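Local coordinates for protein PA1221 (Pseudomonas aeruginosa, PDB 4DG8) that joins an AMP-binding domain of the ANL superfamily to a phosphopantetheine attachment domain in one chain, and is seen here with adenosine monophosphate bound, at residues Ser172-Thr176 with Tyr427-Leu431; Pro212-Asp216 with Leu424-Arg428. All coordinates share one frame; numbering follows the deposited sequence.

Interaction 1: residues Ser172-Thr176 with Tyr427-Leu431. With AMP (adenosine monophosphate), chain B.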
# COMPACT_ATOMS: atom_id res chain seq x y z
N SER A 172 -4.86 0.75 8.72
CA SER A 172 -3.65 0.09 9.20
C SER A 172 -3.91 -0.72 10.49
O SER A 172 -4.49 -0.21 11.45
CB SER A 172 -2.52 1.09 9.42
OG SER A 172 -1.37 0.42 9.92
N SER A 173 -3.52 -1.99 10.46
CA SER A 173 -3.58 -2.86 11.64
C SER A 173 -2.23 -2.97 12.37
O SER A 173 -2.02 -3.83 13.25
CB SER A 173 -4.16 -4.24 11.29
OG SER A 173 -5.51 -4.10 10.88
N GLY A 174 -1.29 -2.13 11.94
CA GLY A 174 0.08 -2.18 12.44
C GLY A 174 0.29 -1.74 13.87
O GLY A 174 1.36 -1.99 14.45
N THR A 175 -0.72 -1.09 14.45
CA THR A 175 -0.63 -0.63 15.85
C THR A 175 -1.91 -0.82 16.69
O THR A 175 -3.01 -0.36 16.34
CB THR A 175 -0.12 0.84 15.92
OG1 THR A 175 1.11 0.96 15.18
CG2 THR A 175 0.11 1.25 17.37
N THR A 176 -1.71 -1.47 17.83
CA THR A 176 -2.73 -2.08 18.68
C THR A 176 -3.65 -3.03 17.91
O THR A 176 -3.34 -3.46 16.79
CB THR A 176 -3.63 -1.00 19.35
OG1 THR A 176 -4.59 -0.52 18.40
CG2 THR A 176 -2.80 0.16 19.88
N TYR A 427 0.40 -6.35 4.65
CA TYR A 427 -0.14 -5.61 5.78
C TYR A 427 0.81 -5.52 6.97
O TYR A 427 1.46 -6.51 7.33
CB TYR A 427 -1.43 -6.27 6.28
CG TYR A 427 -2.56 -6.32 5.28
CD1 TYR A 427 -3.22 -5.16 4.90
CD2 TYR A 427 -2.99 -7.53 4.73
CE1 TYR A 427 -4.27 -5.20 4.00
CE2 TYR A 427 -4.04 -7.58 3.83
CZ TYR A 427 -4.68 -6.41 3.47
OH TYR A 427 -5.72 -6.44 2.57
N ARG A 428 0.90 -4.35 7.59
CA ARG A 428 1.51 -4.27 8.91
C ARG A 428 0.57 -4.92 9.96
O ARG A 428 -0.66 -4.79 9.90
CB ARG A 428 1.80 -2.83 9.30
CG ARG A 428 2.92 -2.18 8.51
CD ARG A 428 3.01 -0.68 8.84
NE ARG A 428 1.81 0.05 8.42
CZ ARG A 428 1.70 1.37 8.45
NH1 ARG A 428 2.71 2.12 8.87
NH2 ARG A 428 0.57 1.96 8.05
N LEU A 429 1.16 -5.61 10.91
CA LEU A 429 0.36 -6.24 11.95
C LEU A 429 1.06 -6.11 13.28
O LEU A 429 2.27 -6.41 13.39
CB LEU A 429 0.15 -7.71 11.62
CG LEU A 429 -0.76 -8.46 12.59
CD1 LEU A 429 -2.11 -7.75 12.65
CD2 LEU A 429 -0.90 -9.90 12.18
N ASP A 430 0.29 -5.71 14.29
CA ASP A 430 0.82 -5.67 15.64
C ASP A 430 0.58 -7.09 16.11
O ASP A 430 -0.52 -7.46 16.54
CB ASP A 430 -0.00 -4.69 16.47
CG ASP A 430 0.57 -4.48 17.86
OD1 ASP A 430 1.29 -5.37 18.36
OD2 ASP A 430 0.27 -3.41 18.45
N LEU A 431 1.65 -7.86 16.06
CA LEU A 431 1.57 -9.30 16.29
C LEU A 431 1.30 -9.59 17.76
O LEU A 431 0.44 -10.42 18.09
CB LEU A 431 2.84 -9.98 15.78
CG LEU A 431 2.88 -11.51 15.83
CD1 LEU A 431 1.76 -12.09 14.98
CD2 LEU A 431 4.23 -12.01 15.34
P AMP B . 3.17 -0.13 4.80
O1P AMP B . 2.09 -1.19 4.85
O2P AMP B . 3.64 0.36 3.43
O3P AMP B . 2.68 1.03 5.64
O5' AMP B . 4.43 -0.61 5.64
C5' AMP B . 5.47 0.30 5.95
C4' AMP B . 6.59 -0.38 6.70
O4' AMP B . 7.10 -1.50 5.93
C3' AMP B . 7.81 0.48 6.97
O3' AMP B . 7.64 1.34 8.09
C2' AMP B . 8.91 -0.56 7.15
O2' AMP B . 8.84 -1.14 8.44
C1' AMP B . 8.50 -1.62 6.12
N9 AMP B . 9.17 -1.42 4.82
C8 AMP B . 8.59 -0.86 3.73
N7 AMP B . 9.45 -0.81 2.68
C5 AMP B . 10.62 -1.33 3.08
C6 AMP B . 11.95 -1.58 2.46
N6 AMP B . 12.20 -1.24 1.18
N1 AMP B . 12.91 -2.16 3.21
C2 AMP B . 12.66 -2.50 4.49
N3 AMP B . 11.48 -2.31 5.12
C4 AMP B . 10.43 -1.74 4.48
O HOH W 1 -2.41 -3.17 8.18
O HOH W 2 -3.37 -6.81 16.19
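Ser172, Ser173 and Gly174, from the Ser/Thr/Gly-rich loop that marks the AMP-binding family, lie along strand 427-430, the second arm of a two-stranded hairpin. Glycine suits the middle of this loop: having no side chain, Gly174 lets its CA come within 3.6 Å of Arg428 CB. The arginine then runs past the loop, its chain bent at chi3 (-64°), which turns one face of the guanidinium to the phosphate, with AMP O3P 3.0 Å above its plane and over its centre. NH1 also forms a salt bridge with Glu313, so the group meets anionic partners both over a face and at NH1. Ser172 OG approaches it obliquely, 3.1 Å from Arg428 NH2, while accepting from Gly174 N in an ST turn; a small hydroxyl fits this buried place and shapes the loop as well. At the other end, Asp430 N donates to Ser173 O (3.2 Å, N-H...O 145°). Asp430 swings its carboxylate away from its own backbone N (chi1 -174°), toward the loop; OD1 caps helix 431-439 at Ala433 N, and OD2 takes a weak, bent bond from Thr176 N at 2.8 Å. A short acceptor is well suited to this double task. A water between the backbones accepts from Ser173 N at 2.8 Å and donates to Arg428 O at 2.9 Å.

Interaction 2: residues Pro212-Asp216 with Leu424-Arg428; sequences PLSFD and LNGYR. With AMP (adenosine monophosphate), chain B.
The type I' turn Leu424-Tyr427, which closes the two-stranded hairpin, sets Gly426 and Tyr427 against Ser214 and Phe215 of the type I turn Pro212-Phe215. Positive phi angles at Asn425 (45°) and Gly426 (93°) build the hairpin turn, for which asparagine and glycine are apt; the Asn425 amide also donates to Lys458 O. Because Gly426 carries no side chain, the Phe215 ring can press against its peptide. Gly426 O lies at the edge of that ring, near its plane and 3.4 Å from Phe215 CD1. The same side of the ring continues over Tyr427: Phe215 CE1 stands 3.5 Å above one face, over the ring centre, and Phe215 CZ is 3.5 Å from Tyr427 CZ. The two planes meet obliquely at 36°, neither stacked nor edge-to-face. Tyr427 finds its stacking partner in Trp482. Beyond the rings, Ser214 OG donates to Tyr427 OH at 3.1 Å. Tyrosine therefore suits its place twice, with a broad apolar face for phenylalanine and a phenol oxygen for serine. The contact is mainly dispersive; the single hydroxyl bond ties down the OH end of the tyrosine, while Phe215 and Trp482 probably restrict rotation of its ring, and the weakly positive C-H edge of Phe215 probably attracts the glycine carbonyl.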
# COMPACT_ATOMS: atom_id res chain seq x y z
N PRO A 212 -3.84 -4.79 -4.68
CA PRO A 212 -5.22 -4.37 -4.40
C PRO A 212 -5.25 -2.99 -3.75
O PRO A 212 -4.24 -2.56 -3.17
CB PRO A 212 -5.72 -5.44 -3.42
CG PRO A 212 -4.90 -6.65 -3.77
CD PRO A 212 -3.53 -6.11 -4.10
N LEU A 213 -6.40 -2.31 -3.84
CA LEU A 213 -6.52 -0.95 -3.32
C LEU A 213 -6.39 -0.80 -1.79
O LEU A 213 -6.40 0.31 -1.27
CB LEU A 213 -7.83 -0.31 -3.77
CG LEU A 213 -7.98 0.03 -5.25
CD1 LEU A 213 -9.47 0.25 -5.56
CD2 LEU A 213 -7.10 1.25 -5.61
N SER A 214 -6.32 -1.91 -1.07
CA SER A 214 -6.11 -1.83 0.38
C SER A 214 -4.63 -1.54 0.67
O SER A 214 -4.26 -1.23 1.80
CB SER A 214 -6.56 -3.13 1.04
OG SER A 214 -6.02 -4.24 0.35
N PHE A 215 -3.79 -1.63 -0.36
CA PHE A 215 -2.38 -1.25 -0.21
C PHE A 215 -2.04 0.03 -0.98
O PHE A 215 -2.44 0.19 -2.14
CB PHE A 215 -1.48 -2.37 -0.72
CG PHE A 215 -1.87 -3.72 -0.23
CD1 PHE A 215 -1.38 -4.19 0.99
CD2 PHE A 215 -2.70 -4.53 -0.97
CE1 PHE A 215 -1.74 -5.45 1.46
CE2 PHE A 215 -3.06 -5.79 -0.51
CZ PHE A 215 -2.58 -6.26 0.71
N ASP A 216 -1.23 0.89 -0.38
CA ASP A 216 -0.88 2.13 -1.08
C ASP A 216 0.19 1.93 -2.16
O ASP A 216 0.60 2.90 -2.80
CB ASP A 216 -0.55 3.31 -0.13
CG ASP A 216 0.75 3.11 0.63
OD1 ASP A 216 1.12 4.02 1.41
OD2 ASP A 216 1.40 2.06 0.46
N LEU A 424 2.77 -8.83 7.12
CA LEU A 424 2.13 -10.08 6.71
C LEU A 424 1.35 -9.89 5.40
O LEU A 424 0.30 -9.26 5.37
CB LEU A 424 1.20 -10.55 7.83
CG LEU A 424 0.34 -11.80 7.66
CD1 LEU A 424 1.21 -12.97 7.23
CD2 LEU A 424 -0.39 -12.12 8.96
N ASN A 425 1.88 -10.46 4.32
CA ASN A 425 1.24 -10.36 3.01
C ASN A 425 0.76 -8.95 2.68
O ASN A 425 -0.40 -8.74 2.32
CB ASN A 425 0.12 -11.38 2.87
CG ASN A 425 0.61 -12.78 3.09
OD1 ASN A 425 1.63 -13.19 2.51
ND2 ASN A 425 -0.07 -13.53 3.95
N GLY A 426 1.67 -7.99 2.81
CA GLY A 426 1.38 -6.61 2.44
C GLY A 426 0.87 -5.73 3.56
O GLY A 426 0.89 -4.51 3.44
N TYR A 427 0.40 -6.35 4.65
CA TYR A 427 -0.14 -5.61 5.78
C TYR A 427 0.81 -5.52 6.97
O TYR A 427 1.46 -6.51 7.33
CB TYR A 427 -1.43 -6.27 6.28
CG TYR A 427 -2.56 -6.32 5.28
CD1 TYR A 427 -3.22 -5.16 4.90
CD2 TYR A 427 -2.99 -7.53 4.73
CE1 TYR A 427 -4.27 -5.20 4.00
CE2 TYR A 427 -4.04 -7.58 3.83
CZ TYR A 427 -4.68 -6.41 3.47
OH TYR A 427 -5.72 -6.44 2.57
N ARG A 428 0.90 -4.35 7.59
CA ARG A 428 1.51 -4.27 8.91
C ARG A 428 0.57 -4.92 9.96
O ARG A 428 -0.66 -4.79 9.90
CB ARG A 428 1.80 -2.83 9.30
CG ARG A 428 2.92 -2.18 8.51
CD ARG A 428 3.01 -0.68 8.84
NE ARG A 428 1.81 0.05 8.42
CZ ARG A 428 1.70 1.37 8.45
NH1 ARG A 428 2.71 2.12 8.87
NH2 ARG A 428 0.57 1.96 8.05
P AMP B . 3.17 -0.13 4.80
O1P AMP B . 2.09 -1.19 4.85
O2P AMP B . 3.64 0.36 3.43
O3P AMP B . 2.68 1.03 5.64
O5' AMP B . 4.43 -0.61 5.64
C5' AMP B . 5.47 0.30 5.95
C4' AMP B . 6.59 -0.38 6.70
O4' AMP B . 7.10 -1.50 5.93
C3' AMP B . 7.81 0.48 6.97
O3' AMP B . 7.64 1.34 8.09
C2' AMP B . 8.91 -0.56 7.15
O2' AMP B . 8.84 -1.14 8.44
C1' AMP B . 8.50 -1.62 6.12
N9 AMP B . 9.17 -1.42 4.82
C8 AMP B . 8.59 -0.86 3.73
N7 AMP B . 9.45 -0.81 2.68
C5 AMP B . 10.62 -1.33 3.08
C6 AMP B . 11.95 -1.58 2.46
N6 AMP B . 12.20 -1.24 1.18
N1 AMP B . 12.91 -2.16 3.21
C2 AMP B . 12.66 -2.50 4.49
N3 AMP B . 11.48 -2.31 5.12
C4 AMP B . 10.43 -1.74 4.48

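How the interactions relate
From the N terminus, the chain first passes through 172-176, in the loop between strands 166-172 and 180-185, and then through 212-216, ahead of helix 217-226. More than 200 residues later it reaches the hairpin of strands 421-424 and 427-430. There 424-428 closes the loop of interaction 2, and 427-431 closes that of interaction 1, so the loop of interaction 2 nests within that of interaction 1, the two ending on overlapping residues. Tyr427 and Arg428 belong to both, and Leu424 packs against Leu429 across the hairpin. The centres lie 11 Å apart. Together they fasten this late hairpin to two separate loops of the AMP-binding region, and both contacts border the bound AMP.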